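Cobalamin biosynthesis protein CobN (Mycobacterium tuberculosis, PDB 7C6O) is the large, catalytic subunit of cobaltochelatase, which probably inserts cobalt into the corrin ring during cobalamin biosynthesis. Local coordinates at residues A[38-42]-A[153-157]; A[53-57]-A[201-205]; A[75-79]-A[101-105]; A[90-94]-A[122-126]; A[113-119]-A[134-138]. All blocks are in the same frame, centred on the assembly; numbering follows the deposited sequence. Where two conformers were deposited one is given.

Contact 1 (A[38-42]-A[153-157]); sequences PEPTV and HAFLC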
loop_
_atom_site.group_PDB
_atom_site.type_symbol
_atom_site.label_atom_id
_atom_site.label_comp_id
_atom_site.label_asym_id
_atom_site.label_seq_id
_atom_site.Cartn_x
_atom_site.Cartn_y
_atom_site.Cartn_z
ATOM N N PRO A 38 28.130 -16.075 -45.711
ATOM C CA PRO A 38 29.090 -15.689 -44.673
ATOM C C PRO A 38 30.221 -16.687 -44.488
ATOM O O PRO A 38 30.204 -17.446 -43.522
ATOM C CB PRO A 38 28.234 -15.635 -43.409
ATOM C CG PRO A 38 27.083 -16.534 -43.688
ATOM C CD PRO A 38 26.800 -16.365 -45.149
ATOM N N GLU A 39 31.187 -16.695 -45.393
ATOM C CA GLU A 39 32.314 -17.593 -45.186
ATOM C C GLU A 39 33.397 -16.897 -44.361
ATOM O O GLU A 39 33.785 -17.431 -43.314
ATOM C CB GLU A 39 32.858 -18.113 -46.522
ATOM C CG GLU A 39 33.827 -19.281 -46.387
ATOM C CD GLU A 39 35.252 -18.837 -46.114
ATOM O OE1 GLU A 39 35.814 -18.095 -46.948
ATOM O OE2 GLU A 39 35.806 -19.221 -45.062
ATOM N N PRO A 40 33.905 -15.722 -44.760
ATOM C CA PRO A 40 34.956 -15.088 -43.954
ATOM C C PRO A 40 34.438 -14.698 -42.578
ATOM O O PRO A 40 33.273 -14.337 -42.403
ATOM C CB PRO A 40 35.346 -13.853 -44.775
ATOM C CG PRO A 40 34.841 -14.121 -46.149
ATOM C CD PRO A 40 33.591 -14.906 -45.947
ATOM N N THR A 41 35.325 -14.781 -41.592
ATOM C CA THR A 41 34.972 -14.484 -40.210
ATOM C C THR A 41 35.220 -13.007 -39.926
ATOM O O THR A 41 36.341 -12.517 -40.096
ATOM C CB THR A 41 35.779 -15.350 -39.247
ATOM O OG1 THR A 41 35.491 -16.732 -39.490
ATOM C CG2 THR A 41 35.421 -15.009 -37.812
ATOM N N VAL A 42 34.180 -12.307 -39.487
ATOM C CA VAL A 42 34.275 -10.903 -39.105
ATOM C C VAL A 42 34.157 -10.821 -37.592
ATOM O O VAL A 42 33.153 -11.259 -37.014
ATOM C CB VAL A 42 33.199 -10.050 -39.792
ATOM C CG1 VAL A 42 33.241 -8.622 -39.267
ATOM C CG2 VAL A 42 33.393 -10.073 -41.300
ATOM N N HIS A 153 28.215 -7.366 -42.870
ATOM C CA HIS A 153 29.152 -8.466 -43.061
ATOM C C HIS A 153 29.480 -8.648 -44.538
ATOM O O HIS A 153 30.650 -8.781 -44.916
ATOM C CB HIS A 153 28.569 -9.751 -42.473
ATOM C CG HIS A 153 29.543 -10.885 -42.409
ATOM N ND1 HIS A 153 30.017 -11.523 -43.535
ATOM C CD2 HIS A 153 30.124 -11.503 -41.353
ATOM C CE1 HIS A 153 30.854 -12.481 -43.175
ATOM N NE2 HIS A 153 30.936 -12.490 -41.857
ATOM N N ALA A 154 28.453 -8.644 -45.390
ATOM C CA ALA A 154 28.677 -8.819 -46.822
ATOM C C ALA A 154 29.375 -7.606 -47.426
ATOM O O ALA A 154 30.252 -7.753 -48.287
ATOM C CB ALA A 154 27.348 -9.084 -47.527
ATOM N N PHE A 155 28.997 -6.401 -46.994
ATOM C CA PHE A 155 29.660 -5.196 -47.478
ATOM C C PHE A 155 31.155 -5.241 -47.190
ATOM O O PHE A 155 31.977 -4.936 -48.059
ATOM C CB PHE A 155 29.032 -3.952 -46.845
ATOM C CG PHE A 155 29.840 -2.700 -47.046
ATOM C CD1 PHE A 155 29.828 -2.040 -48.267
ATOM C CD2 PHE A 155 30.626 -2.192 -46.022
ATOM C CE1 PHE A 155 30.577 -0.895 -48.462
ATOM C CE2 PHE A 155 31.379 -1.045 -46.207
ATOM C CZ PHE A 155 31.356 -0.395 -47.429
ATOM N N LEU A 156 31.526 -5.625 -45.967
ATOM C CA LEU A 156 32.938 -5.637 -45.605
ATOM C C LEU A 156 33.696 -6.722 -46.355
ATOM O O LEU A 156 34.815 -6.490 -46.827
ATOM C CB LEU A 156 33.089 -5.822 -44.099
ATOM C CG LEU A 156 32.620 -4.623 -43.280
ATOM C CD1 LEU A 156 32.663 -4.966 -41.808
ATOM C CD2 LEU A 156 33.490 -3.417 -43.592
ATOM N N CYS A 157 33.104 -7.912 -46.474
ATOM C CA CYS A 157 33.756 -8.993 -47.208
ATOM C C CYS A 157 33.990 -8.607 -48.664
ATOM O O CYS A 157 35.106 -8.739 -49.180
ATOM C CB CYS A 157 32.918 -10.268 -47.113
ATOM S SG CYS A 157 32.955 -11.058 -45.495
#

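Contact 2 (A[53-57]-A[201-205]); sequences ISARS and LAGNT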
loop_
_atom_site.group_PDB
_atom_site.type_symbol
_atom_site.label_atom_id
_atom_site.label_comp_id
_atom_site.label_asym_id
_atom_site.label_seq_id
_atom_site.Cartn_x
_atom_site.Cartn_y
_atom_site.Cartn_z
ATOM N N ILE A 53 24.320 -8.573 -30.208
ATOM C CA ILE A 53 23.133 -9.408 -30.352
ATOM C C ILE A 53 22.590 -9.316 -31.773
ATOM O O ILE A 53 22.170 -10.322 -32.357
ATOM C CB ILE A 53 22.076 -9.018 -29.304
ATOM C CG1 ILE A 53 22.636 -9.226 -27.892
ATOM C CG2 ILE A 53 20.805 -9.834 -29.491
ATOM C CD1 ILE A 53 21.725 -8.730 -26.790
ATOM N N SER A 54 22.598 -8.112 -32.354
ATOM C CA SER A 54 22.207 -7.955 -33.752
ATOM C C SER A 54 23.089 -8.794 -34.665
ATOM O O SER A 54 22.602 -9.405 -35.624
ATOM C CB SER A 54 22.276 -6.482 -34.160
ATOM O OG SER A 54 21.322 -5.701 -33.461
ATOM N N ALA A 55 24.395 -8.826 -34.390
ATOM C CA ALA A 55 25.297 -9.660 -35.176
ATOM C C ALA A 55 24.959 -11.136 -35.013
ATOM O O ALA A 55 24.978 -11.897 -35.988
ATOM C CB ALA A 55 26.746 -9.389 -34.771
ATOM N N ARG A 56 24.641 -11.557 -33.785
ATOM C CA ARG A 56 24.220 -12.935 -33.558
ATOM C C ARG A 56 22.923 -13.242 -34.297
ATOM O O ARG A 56 22.799 -14.292 -34.937
ATOM C CB ARG A 56 24.057 -13.194 -32.059
ATOM C CG ARG A 56 23.682 -14.627 -31.708
ATOM C CD ARG A 56 23.549 -14.808 -30.205
ATOM N NE ARG A 56 22.377 -14.119 -29.672
ATOM C CZ ARG A 56 22.100 -14.003 -28.378
ATOM N NH1 ARG A 56 22.917 -14.527 -27.474
ATOM N NH2 ARG A 56 21.008 -13.362 -27.985
ATOM N N SER A 57 21.948 -12.331 -34.228
ATOM C CA SER A 57 20.676 -12.532 -34.912
ATOM C C SER A 57 20.821 -12.557 -36.429
ATOM O O SER A 57 19.968 -13.142 -37.106
ATOM C CB SER A 57 19.683 -11.436 -34.513
ATOM O OG SER A 57 19.342 -11.509 -33.138
ATOM N N LEU A 201 15.707 -3.999 -32.538
ATOM C CA LEU A 201 16.931 -3.907 -33.329
ATOM C C LEU A 201 17.852 -5.092 -33.068
ATOM O O LEU A 201 18.500 -5.599 -33.991
ATOM C CB LEU A 201 17.653 -2.598 -33.025
ATOM C CG LEU A 201 16.916 -1.330 -33.448
ATOM C CD1 LEU A 201 17.726 -0.101 -33.087
ATOM C CD2 LEU A 201 16.642 -1.374 -34.932
ATOM N N ALA A 202 17.926 -5.544 -31.815
ATOM C CA ALA A 202 18.768 -6.686 -31.484
ATOM C C ALA A 202 18.227 -7.992 -32.052
ATOM O O ALA A 202 18.989 -8.956 -32.184
ATOM C CB ALA A 202 18.914 -6.807 -29.966
ATOM N N GLY A 203 16.943 -8.045 -32.396
ATOM C CA GLY A 203 16.323 -9.294 -32.782
ATOM C C GLY A 203 15.825 -10.136 -31.629
ATOM O O GLY A 203 15.389 -11.270 -31.855
ATOM N N ASN A 204 15.888 -9.623 -30.399
ATOM C CA ASN A 204 15.391 -10.343 -29.224
ATOM C C ASN A 204 13.904 -10.039 -29.036
ATOM O O ASN A 204 13.478 -9.348 -28.110
ATOM C CB ASN A 204 16.197 -9.968 -27.986
ATOM C CG ASN A 204 17.440 -10.821 -27.815
ATOM O OD1 ASN A 204 17.559 -11.896 -28.405
ATOM N ND2 ASN A 204 18.370 -10.349 -26.992
ATOM N N THR A 205 13.103 -10.574 -29.954
ATOM C CA THR A 205 11.662 -10.358 -29.925
ATOM C C THR A 205 10.887 -11.625 -29.590
ATOM O O THR A 205 9.654 -11.625 -29.677
ATOM C CB THR A 205 11.180 -9.784 -31.260
ATOM O OG1 THR A 205 11.585 -10.643 -32.334
ATOM C CG2 THR A 205 11.758 -8.392 -31.478
#

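Contact 3 (A[75-79]-A[101-105]); sequences LTDLL and DTVIA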
loop_
_atom_site.group_PDB
_atom_site.type_symbol
_atom_site.label_atom_id
_atom_site.label_comp_id
_atom_site.label_asym_id
_atom_site.label_seq_id
_atom_site.Cartn_x
_atom_site.Cartn_y
_atom_site.Cartn_z
ATOM N N LEU A 75 41.350 -11.212 -26.419
ATOM C CA LEU A 75 41.380 -10.418 -27.643
ATOM C C LEU A 75 42.249 -11.079 -28.706
ATOM O O LEU A 75 41.816 -11.261 -29.851
ATOM C CB LEU A 75 41.878 -9.003 -27.344
ATOM C CG LEU A 75 42.138 -8.107 -28.559
ATOM C CD1 LEU A 75 40.861 -7.892 -29.372
ATOM C CD2 LEU A 75 42.738 -6.775 -28.133
ATOM N N THR A 76 43.483 -11.449 -28.349
ATOM C CA THR A 76 44.375 -12.069 -29.326
ATOM C C THR A 76 43.847 -13.421 -29.792
ATOM O O THR A 76 44.028 -13.788 -30.959
ATOM C CB THR A 76 45.781 -12.217 -28.742
ATOM O OG1 THR A 76 45.703 -12.821 -27.446
ATOM C CG2 THR A 76 46.455 -10.857 -28.625
ATOM N N ASP A 77 43.196 -14.172 -28.901
ATOM C CA ASP A 77 42.565 -15.423 -29.315
ATOM C C ASP A 77 41.481 -15.172 -30.357
ATOM O O ASP A 77 41.395 -15.888 -31.360
ATOM C CB ASP A 77 41.981 -16.149 -28.102
ATOM C CG ASP A 77 43.035 -16.886 -27.292
ATOM O OD1 ASP A 77 44.215 -16.897 -27.705
ATOM O OD2 ASP A 77 42.677 -17.458 -26.240
ATOM N N LEU A 78 40.642 -14.156 -30.134
ATOM C CA LEU A 78 39.610 -13.828 -31.112
ATOM C C LEU A 78 40.216 -13.320 -32.414
ATOM O O LEU A 78 39.706 -13.618 -33.500
ATOM C CB LEU A 78 38.648 -12.794 -30.531
ATOM C CG LEU A 78 37.666 -13.319 -29.488
ATOM C CD1 LEU A 78 37.001 -12.165 -28.766
ATOM C CD2 LEU A 78 36.631 -14.203 -30.159
ATOM N N LEU A 79 41.306 -12.551 -32.325
ATOM C CA LEU A 79 41.921 -11.991 -33.525
ATOM C C LEU A 79 42.488 -13.076 -34.430
ATOM O O LEU A 79 42.511 -12.912 -35.655
ATOM C CB LEU A 79 43.022 -11.002 -33.140
ATOM C CG LEU A 79 42.572 -9.655 -32.578
ATOM C CD1 LEU A 79 43.761 -8.875 -32.040
ATOM C CD2 LEU A 79 41.851 -8.858 -33.647
ATOM N N ASP A 101 45.430 -0.544 -30.610
ATOM C CA ASP A 101 46.812 -0.718 -31.051
ATOM C C ASP A 101 47.130 -2.186 -31.308
ATOM O O ASP A 101 47.857 -2.515 -32.254
ATOM C CB ASP A 101 47.778 -0.141 -30.017
ATOM C CG ASP A 101 47.768 1.375 -29.988
ATOM O OD1 ASP A 101 47.302 1.987 -30.972
ATOM O OD2 ASP A 101 48.233 1.955 -28.984
ATOM N N THR A 102 46.590 -3.085 -30.480
ATOM C CA THR A 102 46.836 -4.511 -30.668
ATOM C C THR A 102 46.233 -5.007 -31.978
ATOM O O THR A 102 46.871 -5.769 -32.716
ATOM C CB THR A 102 46.270 -5.298 -29.485
ATOM O OG1 THR A 102 46.982 -4.946 -28.291
ATOM C CG2 THR A 102 46.399 -6.796 -29.722
ATOM N N VAL A 103 45.008 -4.581 -32.286
ATOM C CA VAL A 103 44.361 -5.008 -33.526
ATOM C C VAL A 103 45.143 -4.507 -34.734
ATOM O O VAL A 103 45.421 -5.261 -35.673
ATOM C CB VAL A 103 42.899 -4.527 -33.554
ATOM C CG1 VAL A 103 42.268 -4.819 -34.906
ATOM C CG2 VAL A 103 42.111 -5.198 -32.444
ATOM N N ILE A 104 45.526 -3.229 -34.715
ATOM C CA ILE A 104 46.236 -2.644 -35.849
ATOM C C ILE A 104 47.592 -3.313 -36.038
ATOM O O ILE A 104 48.004 -3.603 -37.168
ATOM C CB ILE A 104 46.364 -1.121 -35.663
ATOM C CG1 ILE A 104 44.992 -0.459 -35.820
ATOM C CG2 ILE A 104 47.371 -0.537 -36.645
ATOM C CD1 ILE A 104 44.986 1.016 -35.518
ATOM N N ALA A 105 48.300 -3.585 -34.938
ATOM C CA ALA A 105 49.609 -4.221 -35.039
ATOM C C ALA A 105 49.526 -5.644 -35.578
ATOM O O ALA A 105 50.518 -6.147 -36.115
ATOM C CB ALA A 105 50.300 -4.223 -33.676
#

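Contact 4 (A[90-94]-A[122-126]); sequences LGGYR and ELTDR. With NA (sodium ion), chain F.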
loop_
_atom_site.group_PDB
_atom_site.type_symbol
_atom_site.label_atom_id
_atom_site.label_comp_id
_atom_site.label_asym_id
_atom_site.label_seq_id
_atom_site.Cartn_x
_atom_site.Cartn_y
_atom_site.Cartn_z
ATOM N N LEU A 90 32.627 4.227 -27.660
ATOM C CA LEU A 90 32.503 5.631 -27.297
ATOM C C LEU A 90 33.834 6.154 -26.773
ATOM O O LEU A 90 34.634 5.409 -26.203
ATOM C CB LEU A 90 31.424 5.831 -26.232
ATOM C CG LEU A 90 29.971 5.597 -26.627
ATOM C CD1 LEU A 90 29.082 5.701 -25.401
ATOM C CD2 LEU A 90 29.548 6.603 -27.679
ATOM N N GLY A 91 34.065 7.451 -26.968
ATOM C CA GLY A 91 35.247 8.097 -26.441
ATOM C C GLY A 91 36.435 8.147 -27.375
ATOM O O GLY A 91 37.508 8.604 -26.959
ATOM N N GLY A 92 36.290 7.687 -28.612
ATOM C CA GLY A 92 37.370 7.781 -29.569
ATOM C C GLY A 92 38.512 6.810 -29.304
ATOM O O GLY A 92 38.417 5.863 -28.525
ATOM N N TYR A 93 39.627 7.096 -29.980
ATOM C CA TYR A 93 40.777 6.193 -29.981
ATOM C C TYR A 93 41.355 6.008 -28.582
ATOM O O TYR A 93 41.711 4.889 -28.195
ATOM C CB TYR A 93 41.836 6.728 -30.946
ATOM C CG TYR A 93 43.218 6.125 -30.812
ATOM C CD1 TYR A 93 43.467 4.809 -31.183
ATOM C CD2 TYR A 93 44.284 6.889 -30.349
ATOM C CE1 TYR A 93 44.736 4.263 -31.075
ATOM C CE2 TYR A 93 45.554 6.354 -30.238
ATOM C CZ TYR A 93 45.775 5.042 -30.604
ATOM O OH TYR A 93 47.043 4.509 -30.492
ATOM N N ARG A 94 41.452 7.090 -27.806
ATOM C CA ARG A 94 42.064 7.013 -26.484
ATOM C C ARG A 94 41.244 6.202 -25.487
ATOM O O ARG A 94 41.783 5.823 -24.441
ATOM C CB ARG A 94 42.298 8.423 -25.933
ATOM N N GLU A 122 39.352 10.627 -36.528
ATOM C CA GLU A 122 40.587 9.926 -36.182
ATOM C C GLU A 122 40.421 8.417 -36.306
ATOM O O GLU A 122 41.323 7.727 -36.795
ATOM C CB GLU A 122 41.038 10.291 -34.769
ATOM C CG GLU A 122 42.345 9.615 -34.379
ATOM C CD GLU A 122 42.766 9.907 -32.953
ATOM O OE1 GLU A 122 43.896 9.529 -32.583
ATOM O OE2 GLU A 122 41.971 10.510 -32.204
ATOM N N LEU A 123 39.282 7.882 -35.857
ATOM C CA LEU A 123 39.031 6.454 -36.030
ATOM C C LEU A 123 38.956 6.085 -37.506
ATOM O O LEU A 123 39.479 5.042 -37.923
ATOM C CB LEU A 123 37.745 6.050 -35.308
ATOM C CG LEU A 123 37.771 6.111 -33.778
ATOM C CD1 LEU A 123 36.458 5.616 -33.195
ATOM C CD2 LEU A 123 38.942 5.308 -33.226
ATOM N N THR A 124 38.312 6.930 -38.315
ATOM C CA THR A 124 38.276 6.686 -39.753
ATOM C C THR A 124 39.686 6.609 -40.327
ATOM O O THR A 124 40.010 5.686 -41.084
ATOM C CB THR A 124 37.471 7.782 -40.455
ATOM O OG1 THR A 124 36.106 7.720 -40.026
ATOM C CG2 THR A 124 37.537 7.604 -41.969
ATOM N N ASP A 125 40.546 7.563 -39.957
ATOM C CA ASP A 125 41.892 7.609 -40.519
ATOM C C ASP A 125 42.782 6.494 -39.983
ATOM O O ASP A 125 43.632 5.981 -40.719
ATOM C CB ASP A 125 42.528 8.970 -40.247
ATOM C CG ASP A 125 41.852 10.093 -41.014
ATOM O OD1 ASP A 125 41.263 9.815 -42.078
ATOM O OD2 ASP A 125 41.915 11.252 -40.556
ATOM N N ARG A 126 42.611 6.106 -38.717
ATOM C CA ARG A 126 43.432 5.041 -38.146
ATOM C C ARG A 126 43.028 3.653 -38.627
ATOM O O ARG A 126 43.829 2.717 -38.512
ATOM C CB ARG A 126 43.372 5.080 -36.618
ATOM C CG ARG A 126 44.190 6.193 -35.992
ATOM C CD ARG A 126 44.115 6.128 -34.477
ATOM N NE ARG A 126 44.855 7.220 -33.855
ATOM C CZ ARG A 126 46.151 7.170 -33.565
ATOM N NH1 ARG A 126 46.850 6.078 -33.841
ATOM N NH2 ARG A 126 46.746 8.211 -33.002
HETATM NA NA NA F . 43.855 4.486 -42.584
HETATM O O HOH W 1 39.545 9.281 -31.736
HETATM O O HOH W 2 41.461 4.956 -43.330
HETATM O O HOH W 3 46.051 3.837 -41.674
HETATM O O HOH W 4 44.758 6.361 -43.892
HETATM O O HOH W 5 43.923 3.115 -44.610
#

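Contact 5 (A[113-119]-A[134-138]); sequences VSGEQAA and ALQAH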
loop_
_atom_site.group_PDB
_atom_site.type_symbol
_atom_site.label_atom_id
_atom_site.label_comp_id
_atom_site.label_asym_id
_atom_site.label_seq_id
_atom_site.Cartn_x
_atom_site.Cartn_y
_atom_site.Cartn_z
ATOM N N VAL A 113 35.074 2.516 -35.828
ATOM C CA VAL A 113 33.958 3.449 -35.888
ATOM C C VAL A 113 33.580 3.873 -34.475
ATOM O O VAL A 113 33.893 3.205 -33.485
ATOM C CB VAL A 113 32.734 2.856 -36.621
ATOM C CG1 VAL A 113 33.103 2.457 -38.049
ATOM C CG2 VAL A 113 32.180 1.672 -35.851
ATOM N N SER A 114 32.886 5.001 -34.393
ATOM C CA SER A 114 32.493 5.595 -33.126
ATOM C C SER A 114 31.073 5.184 -32.754
ATOM O O SER A 114 30.231 4.938 -33.621
ATOM C CB SER A 114 32.592 7.121 -33.202
ATOM O OG SER A 114 32.084 7.730 -32.032
ATOM N N GLY A 115 30.819 5.106 -31.448
ATOM C CA GLY A 115 29.467 4.905 -30.966
ATOM C C GLY A 115 28.629 6.163 -30.954
ATOM O O GLY A 115 27.405 6.087 -30.809
ATOM N N GLU A 116 29.272 7.317 -31.096
ATOM C CA GLU A 116 28.564 8.577 -31.260
ATOM C C GLU A 116 27.885 8.625 -32.627
ATOM O O GLU A 116 28.227 7.877 -33.547
ATOM C CB GLU A 116 29.532 9.756 -31.111
ATOM C CG GLU A 116 30.121 9.949 -29.707
ATOM C CD GLU A 116 31.309 9.043 -29.412
ATOM O OE1 GLU A 116 31.424 7.972 -30.041
ATOM O OE2 GLU A 116 32.136 9.402 -28.546
ATOM N N GLN A 117 26.913 9.532 -32.757
ATOM C CA GLN A 117 26.185 9.658 -34.018
ATOM C C GLN A 117 27.086 10.178 -35.132
ATOM O O GLN A 117 27.062 9.659 -36.253
ATOM C CB GLN A 117 24.972 10.571 -33.836
ATOM C CG GLN A 117 23.938 10.037 -32.858
ATOM C CD GLN A 117 22.666 10.861 -32.858
ATOM O OE1 GLN A 117 22.442 11.675 -33.755
ATOM N NE2 GLN A 117 21.827 10.657 -31.850
ATOM N N ALA A 118 27.874 11.214 -34.852
ATOM C CA ALA A 118 28.829 11.722 -35.827
ATOM C C ALA A 118 30.074 10.845 -35.831
ATOM O O ALA A 118 30.598 10.493 -34.769
ATOM C CB ALA A 118 29.201 13.171 -35.514
ATOM N N ALA A 119 30.543 10.489 -37.024
ATOM C CA ALA A 119 31.717 9.638 -37.139
ATOM C C ALA A 119 32.948 10.352 -36.591
ATOM O O ALA A 119 33.042 11.579 -36.607
ATOM C CB ALA A 119 31.948 9.232 -38.593
ATOM N N ALA A 134 35.285 2.560 -43.728
ATOM C CA ALA A 134 34.981 2.823 -42.325
ATOM C C ALA A 134 33.753 3.713 -42.180
ATOM O O ALA A 134 32.924 3.496 -41.288
ATOM C CB ALA A 134 36.191 3.460 -41.640
ATOM N N LEU A 135 33.617 4.718 -43.049
ATOM C CA LEU A 135 32.485 5.634 -42.950
ATOM C C LEU A 135 31.167 4.925 -43.251
ATOM O O LEU A 135 30.159 5.175 -42.583
ATOM C CB LEU A 135 32.691 6.824 -43.887
ATOM C CG LEU A 135 33.827 7.782 -43.508
ATOM C CD1 LEU A 135 34.234 8.649 -44.691
ATOM C CD2 LEU A 135 33.429 8.651 -42.318
ATOM N N GLN A 136 31.153 4.034 -44.244
ATOM C CA GLN A 136 29.926 3.296 -44.533
ATOM C C GLN A 136 29.610 2.302 -43.419
ATOM O O GLN A 136 28.444 2.134 -43.044
ATOM C CB GLN A 136 30.036 2.585 -45.883
ATOM C CG GLN A 136 28.721 1.980 -46.397
ATOM C CD GLN A 136 27.787 3.014 -47.019
ATOM O OE1 GLN A 136 27.822 4.192 -46.672
ATOM N NE2 GLN A 136 26.952 2.570 -47.952
ATOM N N ALA A 137 30.634 1.637 -42.877
ATOM C CA ALA A 137 30.417 0.765 -41.726
ATOM C C ALA A 137 29.832 1.542 -40.553
ATOM O O ALA A 137 28.957 1.037 -39.838
ATOM C CB ALA A 137 31.727 0.090 -41.318
ATOM N N HIS A 138 30.302 2.774 -40.343
ATOM C CA HIS A 138 29.748 3.609 -39.283
ATOM C C HIS A 138 28.242 3.769 -39.444
ATOM O O HIS A 138 27.493 3.702 -38.462
ATOM C CB HIS A 138 30.432 4.976 -39.281
ATOM C CG HIS A 138 29.835 5.944 -38.310
ATOM N ND1 HIS A 138 30.289 6.073 -37.014
ATOM C CD2 HIS A 138 28.810 6.819 -38.439
ATOM C CE1 HIS A 138 29.574 6.991 -36.389
ATOM N NE2 HIS A 138 28.667 7.458 -37.231
HETATM O O HOH W 6 28.608 3.702 -35.761
#

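Contact 1 (A[38-42]-A[153-157])
The loop 38-42, which runs into the first strand of a four-stranded parallel alpha/beta sheet, passes along helix 146-161 with Val42 beside His153 and Pro40 beside Cys157; the CA atoms of these two pairs stand 6.9 and 7.0 Å apart. The imidazole of His153 is pushed out between the helix and the loop because CG is anti to the backbone N (chi1 -170°). Val42 CG2 sits over one ring face, 3.7 Å from the ring centroid, in a CH-pi contact displaced toward the rim, and Pro38 CB approaches the opposite face. The carbonyl O of Pro40 lies in plane at the ring edge, 3.0 Å from His153 NE2; the hydrogen bond of NE2 goes to Asn61 O. Tyr62 adds an edge-to-face ring, so the buried histidine is wedged between the N-terminal loop, the start of strand 42-46 and the Asn61-Tyr62 end of the next strand. One turn on, the thiol of Cys157 rests against the pyrrolidine ring: SG is 3.7 Å from Pro40 CG and 4.3 Å from Val42 CG2.

Contact 2 (A[53-57]-A[201-205])
Ser57 and Ser54, one turn apart on helix 49-58, turn their hydroxyls to the last two carbonyls of helix 197-202. Ser57 OG donates to Ala202 O at 2.7 Å, arriving in the carbonyl plane. Ser54 OG lies 2.9 Å from Leu201 O, but its single proton also has Thr50 O within reach. Ile53 packs beside them: its CG2, anti to the backbone N, presses on Ala202 CB at 3.6 Å and meets Ala202 O at 3.4 Å. Asn204 ND2 lies 3.5 Å from Ile53 CG2, the two side chains crossing at about a right angle. Further out, Leu149 and Val146 of helix 146-161 pack on Ser54 and Ser57, while Arg56 forms a salt bridge with Asp332. Helix 197-202 ends directly after the Ala202 carbonyl: Gly203 takes a positive phi of 85°, with two bonds back into the last turn. This Schellman motif at a helix C-terminus, packed against helix 49-58, joins the N-terminal unit to the segment after strand 190-196 of the next sheet.

Contact 3 (A[75-79]-A[101-105])
No ring, amide or carboxylate enters the interface where Leu75 and Leu79 meet Thr102 and Val103; it is made of methyl groups. Helices 72-79 and 97-105 lie side by side on one face of the parallel alpha/beta sheet, their local axes 10.8 Å apart and inclined at 32°; each connects two strands consecutive in sequence, 62-65 to 84-89 and 84-89 to 110-114. Thr102 CG2 is the methyl shared by three side chains of the other helix: Leu75 CD2 lies 4.0 Å from it, Leu79 CD1 4.1 Å and Thr76 CG2 4.2 Å. Nearer the sheet, Val103 CG2 meets Leu79 CD2 at 3.9 Å, the two side chains crossing at about a right angle. Leu75 CD1 comes within 4.3 Å of Val103 CG2, its CG trans to the backbone N (chi1 172°). On the sheet itself, Val103 rests on Val85 and Ile87, and Leu79 on Leu43 and Val85. Both threonine hydroxyls bond back to carbonyls of their own helix, Thr102 OG1 to Ser98 O and Thr76 OG1 to Leu73 O or Asp72 O, both within reach of its one proton. With only methyls turned across, cohesion between the helices rests on dispersion and the burial of apolar surface.

Contact 4 (A[90-94]-A[122-126])
Tyr93 leaves the loop after strand 84-89 and runs against the side chains of helix 121-126. Its CB touches Leu123 CD2 at 3.9 Å. From CG outward the ring stacks flat on Arg126, planes 4° apart: Tyr93 CG faces Arg126 NE, Tyr93 CD1 faces Arg126 CD at 3.6 Å, Tyr93 CE2 faces Arg126 CZ at 3.5 Å, and Tyr93 CZ faces Arg126 NH1. This is both a cation-pi stack and, through Arg126 CD, a CH-pi contact. Tyr93 CD2 also comes within 3.5 Å of Glu122 OE1. The OH ends at Asp101 of helix 97-105, with a hydrogen bond to OD1. Glu122 fixes the guanidinium from its edge, since OE1 takes the Arg126 NE proton at 2.8 Å in a salt bridge and a weak bond from NH2. Its other oxygen, OE2, reaches Tyr93 N through a water. An i to i+4 salt bridge whose guanidinium stacks on an aromatic ring thus lies near the C-terminal end of helix 121-126, where the carbonyls of Asp125 and Ser127, with four waters, bind a sodium ion.

Contact 5 (A[113-119]-A[134-138])
His138 of helix 131-143 plugs into the loop that follows strand 110-114, the last edge strand of the four-stranded parallel alpha/beta sheet. One direct hydrogen bond crosses the contact: His138 NE2 donates to Gln117 O at 2.9 Å, nearly straight at 164°. The acceptor lies in the ring plane, whereas seen from the carbonyl the donor stands well above its plane, 52° out. The imidazole reaches the loop because CG extends anti to the backbone N (chi1 174°), and next to NE2 the edge atom His138 CE1 meets Glu116 O at 3.3 Å. Backbone carbonyls thus line the NE2-CE1 edge of the imidazole. Face contacts come from two sides. Ala119 CB sits almost exactly over the ring centre, 3.8 Å from the centroid, in a CH-pi contact; over the opposite face, toward the rim, lies a water. That water is within hydrogen-bonding distance of Ser114 O and His138 O, though it has more acceptors around it than protons, so the links cannot all be made at once. Van der Waals packing joins the strand to the helix backbone. Val113 CG1 is 3.4 Å from Ala134 O and 3.6 Å from His138 N, pressed on the helix where these two atoms bond to each other, and 4.3 Å from Ala137 CB. At the outer rim, Ala119 CB and Leu135 CD2 meet at 4.1 Å.

All five contacts belong to the N-terminal alpha/beta unit and its junction, 39 to 56 Å from the chain's centre. The parallel sheet runs 62-65, 42-46, 84-89, 110-114. Contact 3 lies on one face; contacts 1 and 5 bring helices 146-161 and 131-143 to the other and touch through Phe155 and Gln136. Contacts 4 and 5, centres 10 Å apart, meet where loop 90-94 packs against the loop after edge strand 110-114, Gly91 N probably bonding Glu116 OE2. Contacts 3 and 4 interleave along the chain and touch through Tyr93 OH and Asp101 OD1. Contacts 3, 4 and 5 are nested inside contact 1; contact 2 crosses it and ties helix 49-58 to the seven-stranded sheet's region.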